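Local coordinates for uncharacterized protein, DUF633, LMOf2365_1472 (Listeria monocytogenes str. 4b F2365, PDB 3GNL), which is uncharacterised but probably methylates N1 of an adenine in tRNA, using S-adenosylmethionine as the methyl donor, at residues A16-K21 with S145-R150; R133-Q138 with M159-S164; H195-W200 with A229-V234. All coordinates share one frame; numbering follows the deposited sequence.

Contact 1 (A16-K21 with S145-R150); sequences ASYITK and SEAILR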
ATOM      1  N   ALA A  16      -5.932  -6.532   7.039  1.00 19.86           N
ATOM      2  CA  ALA A  16      -6.047  -7.888   7.615  1.00 21.29           C
ATOM      3  C   ALA A  16      -7.099  -8.716   6.900  1.00 23.37           C
ATOM      4  O   ALA A  16      -6.967  -9.944   6.850  1.00 22.21           O
ATOM      5  CB  ALA A  16      -6.357  -7.800   9.087  1.00 22.35           C
ATOM      6  N   SER A  17      -8.101  -8.042   6.330  1.00 22.31           N
ATOM      7  CA  SER A  17      -9.227  -8.779   5.714  1.00 22.96           C
ATOM      8  C   SER A  17      -8.768  -9.572   4.485  1.00 23.85           C
ATOM      9  O   SER A  17      -9.500 -10.442   4.009  1.00 25.00           O
ATOM     10  CB  SER A  17     -10.374  -7.838   5.320  1.00 23.65           C
ATOM     11  OG  SER A  17     -10.064  -7.156   4.130  1.00 23.88           O
ATOM     12  N   TYR A  18      -7.589  -9.259   3.956  1.00 21.86           N
ATOM     13  CA  TYR A  18      -7.016  -9.942   2.807  1.00 22.88           C
ATOM     14  C   TYR A  18      -6.142 -11.117   3.185  1.00 22.56           C
ATOM     15  O   TYR A  18      -5.593 -11.773   2.317  1.00 25.72           O
ATOM     16  CB  TYR A  18      -6.271  -8.954   1.919  1.00 22.72           C
ATOM     17  CG  TYR A  18      -7.216  -7.935   1.291  1.00 23.98           C
ATOM     18  CD1 TYR A  18      -8.183  -8.334   0.350  1.00 23.37           C
ATOM     19  CD2 TYR A  18      -7.124  -6.589   1.627  1.00 24.98           C
ATOM     20  CE1 TYR A  18      -9.056  -7.398  -0.236  1.00 23.83           C
ATOM     21  CE2 TYR A  18      -7.990  -5.614   1.032  1.00 25.15           C
ATOM     22  CZ  TYR A  18      -8.929  -6.044   0.098  1.00 26.32           C
ATOM     23  OH  TYR A  18      -9.785  -5.116  -0.485  1.00 25.87           O
ATOM     24  N   ILE A  19      -6.051 -11.397   4.487  1.00 22.48           N
ATOM     25  CA  ILE A  19      -5.294 -12.582   4.968  1.00 23.48           C
ATOM     26  C   ILE A  19      -6.379 -13.584   5.313  1.00 23.33           C
ATOM     27  O   ILE A  19      -7.169 -13.334   6.179  1.00 24.21           O
ATOM     28  CB  ILE A  19      -4.498 -12.239   6.249  1.00 22.83           C
ATOM     29  CG1 ILE A  19      -3.441 -11.163   5.936  1.00 21.70           C
ATOM     30  CG2 ILE A  19      -3.828 -13.497   6.830  1.00 24.98           C
ATOM     31  CD1 ILE A  19      -2.752 -10.530   7.171  1.00 22.57           C
ATOM     32  N   THR A  20      -6.445 -14.713   4.593  1.00 26.46           N
ATOM     33  CA  THR A  20      -7.648 -15.544   4.656  1.00 29.45           C
ATOM     34  C   THR A  20      -7.412 -17.045   4.778  1.00 30.25           C
ATOM     35  O   THR A  20      -8.337 -17.787   5.103  1.00 33.48           O
ATOM     36  CB  THR A  20      -8.545 -15.315   3.363  1.00 30.45           C
ATOM     37  OG1 THR A  20      -7.767 -15.610   2.203  1.00 33.95           O
ATOM     38  CG2 THR A  20      -9.058 -13.879   3.302  1.00 32.59           C
ATOM     39  N   LYS A  21      -6.213 -17.487   4.479  1.00 28.10           N
ATOM     40  CA  LYS A  21      -6.002 -18.920   4.212  1.00 30.77           C
ATOM     41  C   LYS A  21      -5.094 -19.592   5.237  1.00 30.57           C
ATOM     42  O   LYS A  21      -4.293 -20.481   4.886  1.00 32.48           O
ATOM     43  CB  LYS A  21      -5.426 -19.093   2.818  1.00 33.32           C
ATOM     44  CG  LYS A  21      -6.335 -18.577   1.694  1.00 36.07           C
ATOM     45  CD  LYS A  21      -5.499 -18.171   0.481  1.00 39.23           C
ATOM     46  CE  LYS A  21      -4.728 -19.354  -0.089  1.00 41.97           C
ATOM     47  NZ  LYS A  21      -3.625 -18.913  -0.969  1.00 43.72           N
ATOM     48  N   SER A 145      -6.981  -7.347  -5.899  1.00 20.47           N
ATOM     49  CA  SER A 145      -8.000  -6.664  -5.126  1.00 21.52           C
ATOM     50  C   SER A 145      -7.424  -5.299  -4.780  1.00 17.63           C
ATOM     51  O   SER A 145      -6.216  -5.146  -4.698  1.00 19.71           O
ATOM     52  CB  SER A 145      -8.294  -7.371  -3.795  1.00 22.12           C
ATOM     53  OG  SER A 145      -9.003  -8.603  -3.966  1.00 24.60           O
ATOM     54  N   GLU A 146      -8.356  -4.342  -4.610  1.00 19.34           N
ATOM     55  CA  GLU A 146      -8.001  -3.032  -4.004  1.00 17.71           C
ATOM     56  C   GLU A 146      -9.155  -2.514  -3.212  1.00 18.70           C
ATOM     57  O   GLU A 146     -10.332  -2.875  -3.420  1.00 21.25           O
ATOM     58  CB  GLU A 146      -7.665  -1.990  -5.099  1.00 18.72           C
ATOM     59  CG  GLU A 146      -6.537  -2.399  -6.049  1.00 19.39           C
ATOM     60  CD  GLU A 146      -6.240  -1.323  -7.124  1.00 20.73           C
ATOM     61  OE1 GLU A 146      -7.158  -1.103  -7.969  1.00 20.63           O
ATOM     62  OE2 GLU A 146      -5.135  -0.758  -7.067  1.00 20.87           O
ATOM     63  N   ALA A 147      -8.809  -1.627  -2.287  1.00 18.66           N
ATOM     64  CA  ALA A 147      -9.799  -0.946  -1.490  1.00 18.85           C
ATOM     65  C   ALA A 147      -9.369   0.496  -1.301  1.00 18.56           C
ATOM     66  O   ALA A 147      -8.180   0.806  -1.317  1.00 20.43           O
ATOM     67  CB  ALA A 147     -10.010  -1.612  -0.136  1.00 19.68           C
ATOM     68  N   ILE A 148     -10.360   1.337  -1.075  1.00 20.04           N
ATOM     69  CA  ILE A 148     -10.125   2.750  -0.735  1.00 19.92           C
ATOM     70  C   ILE A 148     -11.043   3.058   0.417  1.00 22.05           C
ATOM     71  O   ILE A 148     -12.218   2.674   0.396  1.00 23.91           O
ATOM     72  CB  ILE A 148     -10.250   3.730  -1.977  1.00 20.48           C
ATOM     73  CG1 ILE A 148      -9.667   5.099  -1.653  1.00 22.09           C
ATOM     74  CG2 ILE A 148     -11.632   3.738  -2.592  1.00 22.79           C
ATOM     75  CD1 ILE A 148      -9.465   6.008  -2.871  1.00 22.78           C
ATOM     76  N   LEU A 149     -10.501   3.703   1.452  1.00 21.54           N
ATOM     77  CA  LEU A 149     -11.332   4.006   2.606  1.00 24.09           C
ATOM     78  C   LEU A 149     -10.926   5.347   3.173  1.00 23.21           C
ATOM     79  O   LEU A 149      -9.846   5.888   2.847  1.00 22.56           O
ATOM     80  CB  LEU A 149     -11.247   2.885   3.650  1.00 25.92           C
ATOM     81  CG  LEU A 149      -9.882   2.543   4.251  1.00 28.66           C
ATOM     82  CD1 LEU A 149      -9.566   3.254   5.585  1.00 29.83           C
ATOM     83  CD2 LEU A 149      -9.795   1.034   4.453  1.00 31.49           C
ATOM     84  N   ARG A 150     -11.791   5.903   4.007  1.00 25.96           N
ATOM     85  CA  ARG A 150     -11.462   7.151   4.694  1.00 27.62           C
ATOM     86  C   ARG A 150     -11.510   6.876   6.203  1.00 28.17           C
ATOM     87  O   ARG A 150     -12.461   6.292   6.704  1.00 29.70           O
ATOM     88  CB  ARG A 150     -12.432   8.265   4.254  1.00 29.34           C
ATOM     89  CG  ARG A 150     -12.103   9.661   4.841  1.00 31.94           C
ATOM     90  CD  ARG A 150     -12.788  10.867   4.182  1.00 34.74           C
ATOM     91  NE  ARG A 150     -13.968  10.550   3.376  1.00 39.07           N
ATOM     92  CZ  ARG A 150     -14.049  10.765   2.060  1.00 39.61           C
ATOM     93  NH1 ARG A 150     -15.143  10.453   1.398  1.00 39.97           N
ATOM     94  NH2 ARG A 150     -13.031  11.310   1.409  1.00 40.86           N
TER

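Contact 2 (R133-Q138 with M159-S164); sequences REWSEQ and MVLAPS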
ATOM      1  N   ARG A 133       1.946   0.421  -8.387  1.00 18.59           N
ATOM      2  CA  ARG A 133       1.285  -0.137  -9.556  1.00 18.67           C
ATOM      3  C   ARG A 133       2.259  -0.221 -10.711  1.00 20.57           C
ATOM      4  O   ARG A 133       2.194  -1.192 -11.472  1.00 20.76           O
ATOM      5  CB  ARG A 133      -0.035   0.625  -9.888  1.00 17.06           C
ATOM      6  CG  ARG A 133      -0.929   0.689  -8.659  1.00 18.31           C
ATOM      7  CD  ARG A 133      -2.347   0.977  -9.048  1.00 19.74           C
ATOM      8  NE  ARG A 133      -3.183   1.256  -7.898  1.00 20.56           N
ATOM      9  CZ  ARG A 133      -3.365   2.456  -7.354  1.00 20.31           C
ATOM     10  NH1 ARG A 133      -2.808   3.553  -7.897  1.00 19.95           N
ATOM     11  NH2 ARG A 133      -4.137   2.580  -6.274  1.00 21.36           N
ATOM     12  N   GLU A 134       3.206   0.729 -10.800  1.00 19.62           N
ATOM     13  CA  GLU A 134       4.279   0.643 -11.790  1.00 22.19           C
ATOM     14  C   GLU A 134       5.159  -0.533 -11.478  1.00 22.22           C
ATOM     15  O   GLU A 134       5.491  -1.284 -12.404  1.00 21.95           O
ATOM     16  CB  GLU A 134       5.110   1.927 -11.868  1.00 24.76           C
ATOM     17  CG  GLU A 134       6.002   1.914 -13.079  1.00 32.22           C
ATOM     18  CD  GLU A 134       6.511   3.274 -13.411  1.00 35.31           C
ATOM     19  OE1 GLU A 134       7.030   3.967 -12.500  1.00 37.43           O
ATOM     20  OE2 GLU A 134       6.361   3.644 -14.600  1.00 37.08           O
ATOM     21  N   TRP A 135       5.524  -0.699 -10.204  1.00 20.02           N
ATOM     22  CA  TRP A 135       6.324  -1.844  -9.797  1.00 20.28           C
ATOM     23  C   TRP A 135       5.614  -3.124 -10.206  1.00 19.04           C
ATOM     24  O   TRP A 135       6.258  -4.071 -10.677  1.00 19.97           O
ATOM     25  CB  TRP A 135       6.541  -1.782  -8.283  1.00 20.19           C
ATOM     26  CG  TRP A 135       7.365  -2.975  -7.768  1.00 21.00           C
ATOM     27  CD1 TRP A 135       8.708  -3.045  -7.648  1.00 22.57           C
ATOM     28  CD2 TRP A 135       6.834  -4.222  -7.332  1.00 22.44           C
ATOM     29  NE1 TRP A 135       9.066  -4.291  -7.169  1.00 23.08           N
ATOM     30  CE2 TRP A 135       7.938  -5.045  -7.001  1.00 22.37           C
ATOM     31  CE3 TRP A 135       5.540  -4.745  -7.245  1.00 23.79           C
ATOM     32  CZ2 TRP A 135       7.774  -6.375  -6.528  1.00 21.83           C
ATOM     33  CZ3 TRP A 135       5.374  -6.057  -6.775  1.00 24.03           C
ATOM     34  CH2 TRP A 135       6.501  -6.847  -6.421  1.00 22.91           C
ATOM     35  N   SER A 136       4.307  -3.199 -10.007  1.00 19.72           N
ATOM     36  CA  SER A 136       3.546  -4.400 -10.345  1.00 19.68           C
ATOM     37  C   SER A 136       3.691  -4.739 -11.830  1.00 21.35           C
ATOM     38  O   SER A 136       3.908  -5.900 -12.193  1.00 21.48           O
ATOM     39  CB  SER A 136       2.087  -4.187  -9.905  1.00 24.36           C
ATOM     40  OG  SER A 136       1.130  -4.552 -10.872  1.00 27.97           O
ATOM     41  N   GLU A 137       3.616  -3.732 -12.688  1.00 20.13           N
ATOM     42  CA  GLU A 137       3.814  -3.931 -14.104  1.00 20.35           C
ATOM     43  C   GLU A 137       5.255  -4.352 -14.413  1.00 19.76           C
ATOM     44  O   GLU A 137       5.420  -5.318 -15.181  1.00 21.84           O
ATOM     45  CB  GLU A 137       3.516  -2.600 -14.810  1.00 21.22           C
ATOM     46  CG  GLU A 137       3.776  -2.617 -16.297  1.00 20.97           C
ATOM     47  CD  GLU A 137       3.200  -1.389 -16.952  1.00 19.97           C
ATOM     48  OE1 GLU A 137       3.966  -0.382 -17.041  1.00 21.67           O
ATOM     49  OE2 GLU A 137       2.043  -1.423 -17.430  1.00 21.07           O
ATOM     50  N   GLN A 138       6.268  -3.673 -13.868  1.00 22.49           N
ATOM     51  CA  GLN A 138       7.695  -3.998 -14.142  1.00 23.69           C
ATOM     52  C   GLN A 138       8.077  -5.382 -13.669  1.00 25.21           C
ATOM     53  O   GLN A 138       8.949  -6.016 -14.259  1.00 27.02           O
ATOM     54  CB  GLN A 138       8.671  -3.006 -13.531  1.00 28.21           C
ATOM     55  CG  GLN A 138       8.704  -1.657 -14.204  1.00 32.02           C
ATOM     56  CD  GLN A 138       9.521  -0.670 -13.411  1.00 35.89           C
ATOM     57  OE1 GLN A 138      10.064  -1.012 -12.337  1.00 39.52           O
ATOM     58  NE2 GLN A 138       9.618   0.568 -13.903  1.00 37.40           N
HETATM   59  N   MSE A 159      -3.791  -2.321  -1.786  1.00 18.79           N
HETATM   60  CA  MSE A 159      -3.763  -3.146  -2.992  1.00 19.86           C
HETATM   61  C   MSE A 159      -3.241  -4.534  -2.627  1.00 20.05           C
HETATM   62  O   MSE A 159      -2.354  -4.680  -1.789  1.00 18.88           O
HETATM   63  CB  MSE A 159      -2.893  -2.516  -4.086  1.00 22.73           C
HETATM   64  CG  MSE A 159      -1.431  -2.442  -3.825  1.00 25.08           C
HETATM   65 SE   MSE A 159      -0.551  -1.589  -5.402  1.00 29.18          SE
HETATM   66  CE  MSE A 159      -1.046   0.237  -4.952  1.00 19.19           C
ATOM     67  N   VAL A 160      -3.783  -5.541  -3.300  1.00 19.95           N
ATOM     68  CA  VAL A 160      -3.356  -6.917  -3.037  1.00 21.79           C
ATOM     69  C   VAL A 160      -2.834  -7.452  -4.332  1.00 22.23           C
ATOM     70  O   VAL A 160      -3.479  -7.240  -5.377  1.00 22.29           O
ATOM     71  CB  VAL A 160      -4.530  -7.744  -2.564  1.00 22.52           C
ATOM     72  CG1 VAL A 160      -4.058  -9.195  -2.267  1.00 22.94           C
ATOM     73  CG2 VAL A 160      -5.195  -7.085  -1.328  1.00 23.93           C
ATOM     74  N   LEU A 161      -1.655  -8.061  -4.293  1.00 20.49           N
ATOM     75  CA  LEU A 161      -0.996  -8.525  -5.522  1.00 22.77           C
ATOM     76  C   LEU A 161      -0.664  -9.992  -5.451  1.00 23.62           C
ATOM     77  O   LEU A 161      -0.487 -10.536  -4.360  1.00 26.51           O
ATOM     78  CB  LEU A 161       0.300  -7.760  -5.756  1.00 24.49           C
ATOM     79  CG  LEU A 161       0.085  -6.241  -5.934  1.00 25.21           C
ATOM     80  CD1 LEU A 161       0.239  -5.618  -4.589  1.00 25.20           C
ATOM     81  CD2 LEU A 161       1.049  -5.615  -6.870  1.00 26.78           C
ATOM     82  N   ALA A 162      -0.435 -10.608  -6.609  1.00 25.51           N
ATOM     83  CA  ALA A 162       0.001 -12.017  -6.667  1.00 26.44           C
ATOM     84  C   ALA A 162       0.954 -12.140  -7.864  1.00 27.68           C
ATOM     85  O   ALA A 162       0.791 -11.406  -8.851  1.00 27.60           O
ATOM     86  CB  ALA A 162      -1.189 -12.919  -6.831  1.00 26.77           C
ATOM     87  N   PRO A 163       1.926 -13.077  -7.828  1.00 27.56           N
ATOM     88  CA  PRO A 163       2.788 -13.268  -8.996  1.00 27.97           C
ATOM     89  C   PRO A 163       1.995 -13.707 -10.227  1.00 26.69           C
ATOM     90  O   PRO A 163       0.989 -14.414 -10.123  1.00 28.40           O
ATOM     91  CB  PRO A 163       3.745 -14.399  -8.571  1.00 27.63           C
ATOM     92  CG  PRO A 163       3.572 -14.551  -7.158  1.00 27.91           C
ATOM     93  CD  PRO A 163       2.184 -14.109  -6.795  1.00 28.61           C
ATOM     94  N   SER A 164       2.436 -13.243 -11.385  1.00 26.74           N
ATOM     95  CA  SER A 164       1.851 -13.610 -12.653  1.00 27.14           C
ATOM     96  C   SER A 164       2.960 -14.145 -13.574  1.00 27.99           C
ATOM     97  O   SER A 164       4.015 -13.530 -13.719  1.00 28.37           O
ATOM     98  CB  SER A 164       1.177 -12.383 -13.302  1.00 27.02           C
ATOM     99  OG  SER A 164       0.567 -12.747 -14.533  1.00 28.08           O
TER

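Contact 3 (H195-W200 with A229-V234); sequences HEANTW and ALVEDV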
ATOM      1  N   HIS A 195     -11.833  16.040  -5.713  1.00 17.96           N
ATOM      2  CA  HIS A 195     -11.134  16.973  -4.801  1.00 18.03           C
ATOM      3  C   HIS A 195      -9.765  17.319  -5.318  1.00 19.65           C
ATOM      4  O   HIS A 195      -9.390  18.501  -5.384  1.00 18.93           O
ATOM      5  CB  HIS A 195     -11.060  16.372  -3.405  1.00 19.62           C
ATOM      6  CG  HIS A 195     -10.355  17.213  -2.400  1.00 20.20           C
ATOM      7  ND1 HIS A 195     -10.974  18.287  -1.796  1.00 22.60           N
ATOM      8  CD2 HIS A 195      -9.153  17.081  -1.794  1.00 22.38           C
ATOM      9  CE1 HIS A 195     -10.157  18.829  -0.914  1.00 23.58           C
ATOM     10  NE2 HIS A 195      -9.056  18.105  -0.869  1.00 23.21           N
ATOM     11  N   GLU A 196      -8.993  16.297  -5.700  1.00 18.91           N
ATOM     12  CA  GLU A 196      -7.636  16.570  -6.179  1.00 19.35           C
ATOM     13  C   GLU A 196      -7.647  17.368  -7.468  1.00 19.44           C
ATOM     14  O   GLU A 196      -6.812  18.260  -7.640  1.00 18.88           O
ATOM     15  CB  GLU A 196      -6.788  15.268  -6.303  1.00 21.17           C
ATOM     16  CG  GLU A 196      -6.590  14.477  -4.948  1.00 23.49           C
ATOM     17  CD  GLU A 196      -6.278  15.316  -3.691  1.00 26.02           C
ATOM     18  OE1 GLU A 196      -5.688  16.393  -3.783  1.00 25.91           O
ATOM     19  OE2 GLU A 196      -6.610  14.878  -2.591  1.00 26.77           O
ATOM     20  N   ALA A 197      -8.532  17.031  -8.404  1.00 18.43           N
ATOM     21  CA  ALA A 197      -8.637  17.717  -9.688  1.00 18.65           C
ATOM     22  C   ALA A 197      -9.045  19.185  -9.482  1.00 18.82           C
ATOM     23  O   ALA A 197      -8.553  20.050 -10.202  1.00 19.25           O
ATOM     24  CB  ALA A 197      -9.635  17.001 -10.608  1.00 21.76           C
ATOM     25  N   ASN A 198      -9.891  19.443  -8.492  1.00 18.74           N
ATOM     26  CA  ASN A 198     -10.267  20.842  -8.248  1.00 19.27           C
ATOM     27  C   ASN A 198      -9.032  21.599  -7.777  1.00 17.21           C
ATOM     28  O   ASN A 198      -8.798  22.716  -8.236  1.00 19.14           O
ATOM     29  CB  ASN A 198     -11.339  20.927  -7.165  1.00 20.75           C
ATOM     30  CG  ASN A 198     -12.708  20.541  -7.658  1.00 23.50           C
ATOM     31  OD1 ASN A 198     -12.973  20.509  -8.856  1.00 25.11           O
ATOM     32  ND2 ASN A 198     -13.612  20.280  -6.717  1.00 24.14           N
ATOM     33  N   THR A 199      -8.225  21.004  -6.890  1.00 16.34           N
ATOM     34  CA  THR A 199      -6.982  21.654  -6.503  1.00 16.76           C
ATOM     35  C   THR A 199      -6.032  21.885  -7.686  1.00 16.81           C
ATOM     36  O   THR A 199      -5.478  22.956  -7.829  1.00 16.87           O
ATOM     37  CB  THR A 199      -6.321  20.940  -5.340  1.00 16.15           C
ATOM     38  OG1 THR A 199      -7.117  21.220  -4.169  1.00 19.13           O
ATOM     39  CG2 THR A 199      -4.969  21.519  -5.017  1.00 15.61           C
ATOM     40  N   TRP A 200      -5.839  20.890  -8.541  1.00 18.04           N
ATOM     41  CA  TRP A 200      -4.968  21.070  -9.698  1.00 17.68           C
ATOM     42  C   TRP A 200      -5.449  22.206 -10.625  1.00 17.42           C
ATOM     43  O   TRP A 200      -4.604  22.998 -11.057  1.00 17.59           O
ATOM     44  CB  TRP A 200      -4.906  19.740 -10.472  1.00 16.31           C
ATOM     45  CG  TRP A 200      -4.212  18.636  -9.692  1.00 17.76           C
ATOM     46  CD1 TRP A 200      -3.190  18.767  -8.788  1.00 17.53           C
ATOM     47  CD2 TRP A 200      -4.486  17.228  -9.816  1.00 20.56           C
ATOM     48  NE1 TRP A 200      -2.828  17.491  -8.297  1.00 21.65           N
ATOM     49  CE2 TRP A 200      -3.628  16.561  -8.908  1.00 19.96           C
ATOM     50  CE3 TRP A 200      -5.407  16.483 -10.580  1.00 21.75           C
ATOM     51  CZ2 TRP A 200      -3.643  15.157  -8.763  1.00 24.13           C
ATOM     52  CZ3 TRP A 200      -5.439  15.063 -10.392  1.00 23.00           C
ATOM     53  CH2 TRP A 200      -4.572  14.457  -9.482  1.00 22.77           C
ATOM     54  N   ALA A 229      -7.031  15.806 -16.911  1.00 22.08           N
ATOM     55  CA  ALA A 229      -7.608  15.043 -18.024  1.00 22.44           C
ATOM     56  C   ALA A 229      -7.769  13.558 -17.655  1.00 22.81           C
ATOM     57  O   ALA A 229      -8.813  12.957 -17.950  1.00 22.41           O
ATOM     58  CB  ALA A 229      -6.765  15.227 -19.281  1.00 23.19           C
ATOM     59  N   LEU A 230      -6.799  13.024 -16.924  1.00 20.85           N
ATOM     60  CA  LEU A 230      -6.951  11.626 -16.461  1.00 22.25           C
ATOM     61  C   LEU A 230      -8.156  11.451 -15.535  1.00 20.72           C
ATOM     62  O   LEU A 230      -8.886  10.459 -15.604  1.00 21.69           O
ATOM     63  CB  LEU A 230      -5.680  11.134 -15.770  1.00 24.69           C
ATOM     64  CG  LEU A 230      -4.443  10.929 -16.634  1.00 28.09           C
ATOM     65  CD1 LEU A 230      -3.197  10.794 -15.769  1.00 30.32           C
ATOM     66  CD2 LEU A 230      -4.646   9.689 -17.532  1.00 29.41           C
ATOM     67  N   VAL A 231      -8.345  12.370 -14.592  1.00 20.48           N
ATOM     68  CA  VAL A 231      -9.475  12.276 -13.719  1.00 20.17           C
ATOM     69  C   VAL A 231     -10.778  12.422 -14.489  1.00 21.46           C
ATOM     70  O   VAL A 231     -11.727  11.671 -14.265  1.00 22.30           O
ATOM     71  CB  VAL A 231      -9.406  13.351 -12.574  1.00 19.62           C
ATOM     72  CG1 VAL A 231     -10.712  13.426 -11.812  1.00 20.97           C
ATOM     73  CG2 VAL A 231      -8.223  13.042 -11.606  1.00 20.59           C
ATOM     74  N   GLU A 232     -10.829  13.355 -15.449  1.00 23.35           N
ATOM     75  CA  GLU A 232     -12.058  13.573 -16.221  1.00 27.28           C
ATOM     76  C   GLU A 232     -12.403  12.327 -17.018  1.00 26.39           C
ATOM     77  O   GLU A 232     -13.570  11.984 -17.137  1.00 29.02           O
ATOM     78  CB  GLU A 232     -11.890  14.766 -17.148  1.00 27.94           C
ATOM     79  CG  GLU A 232     -11.826  16.080 -16.374  1.00 31.45           C
ATOM     80  CD  GLU A 232     -11.631  17.316 -17.239  1.00 32.58           C
ATOM     81  OE1 GLU A 232     -11.076  17.220 -18.356  1.00 34.68           O
ATOM     82  OE2 GLU A 232     -12.002  18.411 -16.771  1.00 34.96           O
ATOM     83  N   ASP A 233     -11.374  11.664 -17.527  1.00 28.19           N
ATOM     84  CA  ASP A 233     -11.552  10.428 -18.284  1.00 29.55           C
ATOM     85  C   ASP A 233     -12.085   9.289 -17.410  1.00 29.63           C
ATOM     86  O   ASP A 233     -12.936   8.512 -17.858  1.00 29.27           O
ATOM     87  CB  ASP A 233     -10.233   9.999 -18.920  1.00 33.90           C
ATOM     88  CG  ASP A 233     -10.385   8.736 -19.746  1.00 38.84           C
ATOM     89  OD1 ASP A 233     -11.184   8.759 -20.709  1.00 41.20           O
ATOM     90  OD2 ASP A 233      -9.754   7.716 -19.403  1.00 41.32           O
ATOM     91  N   VAL A 234     -11.606   9.183 -16.174  1.00 26.90           N
ATOM     92  CA  VAL A 234     -12.109   8.084 -15.342  1.00 26.29           C
ATOM     93  C   VAL A 234     -13.464   8.349 -14.699  1.00 28.19           C
ATOM     94  O   VAL A 234     -14.237   7.401 -14.502  1.00 27.84           O
ATOM     95  CB  VAL A 234     -11.089   7.492 -14.340  1.00 27.12           C
ATOM     96  CG1 VAL A 234      -9.842   7.052 -15.106  1.00 29.15           C
ATOM     97  CG2 VAL A 234     -10.803   8.426 -13.142  1.00 26.24           C
TER

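Contact 1 (A16-K21 with S145-R150)
One flat group carries this contact, the phenol ring of Tyr18, whose CE1 reaches the CB of Ser145 at 3.6 Å in an oblique approach. One face of the ring is taken up from its own side of the contact: Ser17 OG stands 3.9 Å above the plane, over the ring centre, while that hydroxyl is hydrogen-bonded to Lys14 O. At the far end of the ring, Tyr18 OH lies 3.5 Å from the methyl CB of Ala147 and 3.7 Å from the carbonyl O of Glu146; no hydrogen bond crosses between the segments.

The two partners sit in a fold with the strand order 3-2-1-4-5-7-6, the signature of Rossmann-like class I methyltransferases. Strand 141-151 is an edge strand of this sheet, and 16-21 is the loop that leads from helix 10-16 to strand 23-28. Within that loop a type I turn, closed by Ile19 N to Ala16 O at 2.9 Å, presents Tyr18. With CG anti to its carbonyl carbon (chi1 -65°), the ring reaches across Ile158 and Val160 of strand 154-163 to the edge strand. Ser145 and Ala147 have short side chains, so the strand can come within touching distance of a broad ring. Between them Glu146 points its CB away, and its OE1 accepts hydrogen bonds from the backbone N-H groups of Cys180 and Leu181.

Contact 2 (R133-Q138 with M159-S164)
Arg133 and Met159 meet where helix 129-139 packs on one face of the sheet. The helix belongs to a beta-alpha-beta crossover from strand 120-125 to strand 141-151. It lies over strand 154-163, which fills the place between those two and runs against them; the axes of segments 133-138 and 159-163 differ by 10° in direction and come within 10.5 Å of each other.

Met159, a selenomethionine in this crystal, has CG between its backbone N and carbonyl carbon (chi1 67°), and its chain then bends at chi3 so that CE comes over one face of the Arg133 guanidinium. CE is 3.8 Å from Arg133 NE and 3.7 Å from Arg133 CG, touching both the polar head and the aliphatic stem. The arginine stem is extended from CG to NE, which carries the charge along the sheet surface to its partners: NE makes a salt bridge with Glu146 OE2, and NH1 donates to Ile175 O. Burial of this arginine is probably made tolerable by the carboxylate of Glu146 and the carbonyl O of Ile175, while the methyl packs on a face of the head.

Two residues along the strand from Met159, Leu161 has CG anti to its carbonyl carbon (chi1 -61°) and pushes CD2 toward the helix. The slim Ser136 suits this close approach, and its OG turns to Trp141 O and Trp170 NE1. Trp135 flanks the leucine, its CZ3 4.3 Å from Leu161 CD2, at the edge of the indole. The tightest touch is Ser136 CB to Leu161 CD2, 3.5 Å.

Contact 3 (H195-W200 with A229-V234)
Val231 is the hub of this contact, for its two methyl groups fork toward two different residues of the facing helix. CG1 lies 3.9 Å from Ala197 CB, while CG2 reaches Trp200 CZ3 at 3.6 Å. The fork is set by the first torsion (chi1 169°), which puts CG1 anti to the backbone N and CG2 anti to the carbonyl carbon. A beta-branched valine suits such a place, since both methyls leave from CB and neither has to travel far to find a partner.

Ala197 offers only its CB, and this shortness lets the backbones come close: the CA atoms of Ala197 and Val231 are 6.8 Å apart. Besides CG1, its methyl also lies 4.2 Å from Val231 CB, a simple apolar touch between two small groups.

Trp200, one turn further along the same helix, is the larger residue but gives this contact only the rim of its ring. Its six-membered ring meets Val231 CG2 edge-on, near the ring plane, so that the methyl abuts the rim of the indole. One face of that indole leans back on its own helix, where Glu196 O stands 3.2 Å above the plane, offset toward the rim. The broad ring lies one turn from the small alanine, and its other neighbours include Trp193, a residue that also touches Val231.

The two helices, 187-208 and 215-235, run roughly antiparallel as a helical hairpin, consistent with the coiled-coil-like C-terminal part of related tRNA methyltransferases. The centre of this contact lies about 22 Å from the centre of the chain. Trp200 also packs on Leu224, Lys227 and Ile228 of helix 215-235, while helix 172-177 closes in from another direction, setting Phe176 against Trp200 and Phe177 against Val231.

From the N terminus, contact 1 opens in the loop before strand 23-28 and closes on strand 141-151, spanning the first five strands of the sheet. Before it closes, contact 2 has opened on helix 129-139; it ends on strand 154-163, so the two loops cross. They also touch, since strands 141-151 and 154-163 are neighbours: Ser145 O lies 2.8 Å from Val160 N, a probable hydrogen bond. Contact 3 follows in series, joining helices 187-208 and 215-235 across a short loop. Its centre is about 26 Å from that of contact 1 and about 24 Å from that of contact 2, and it touches neither.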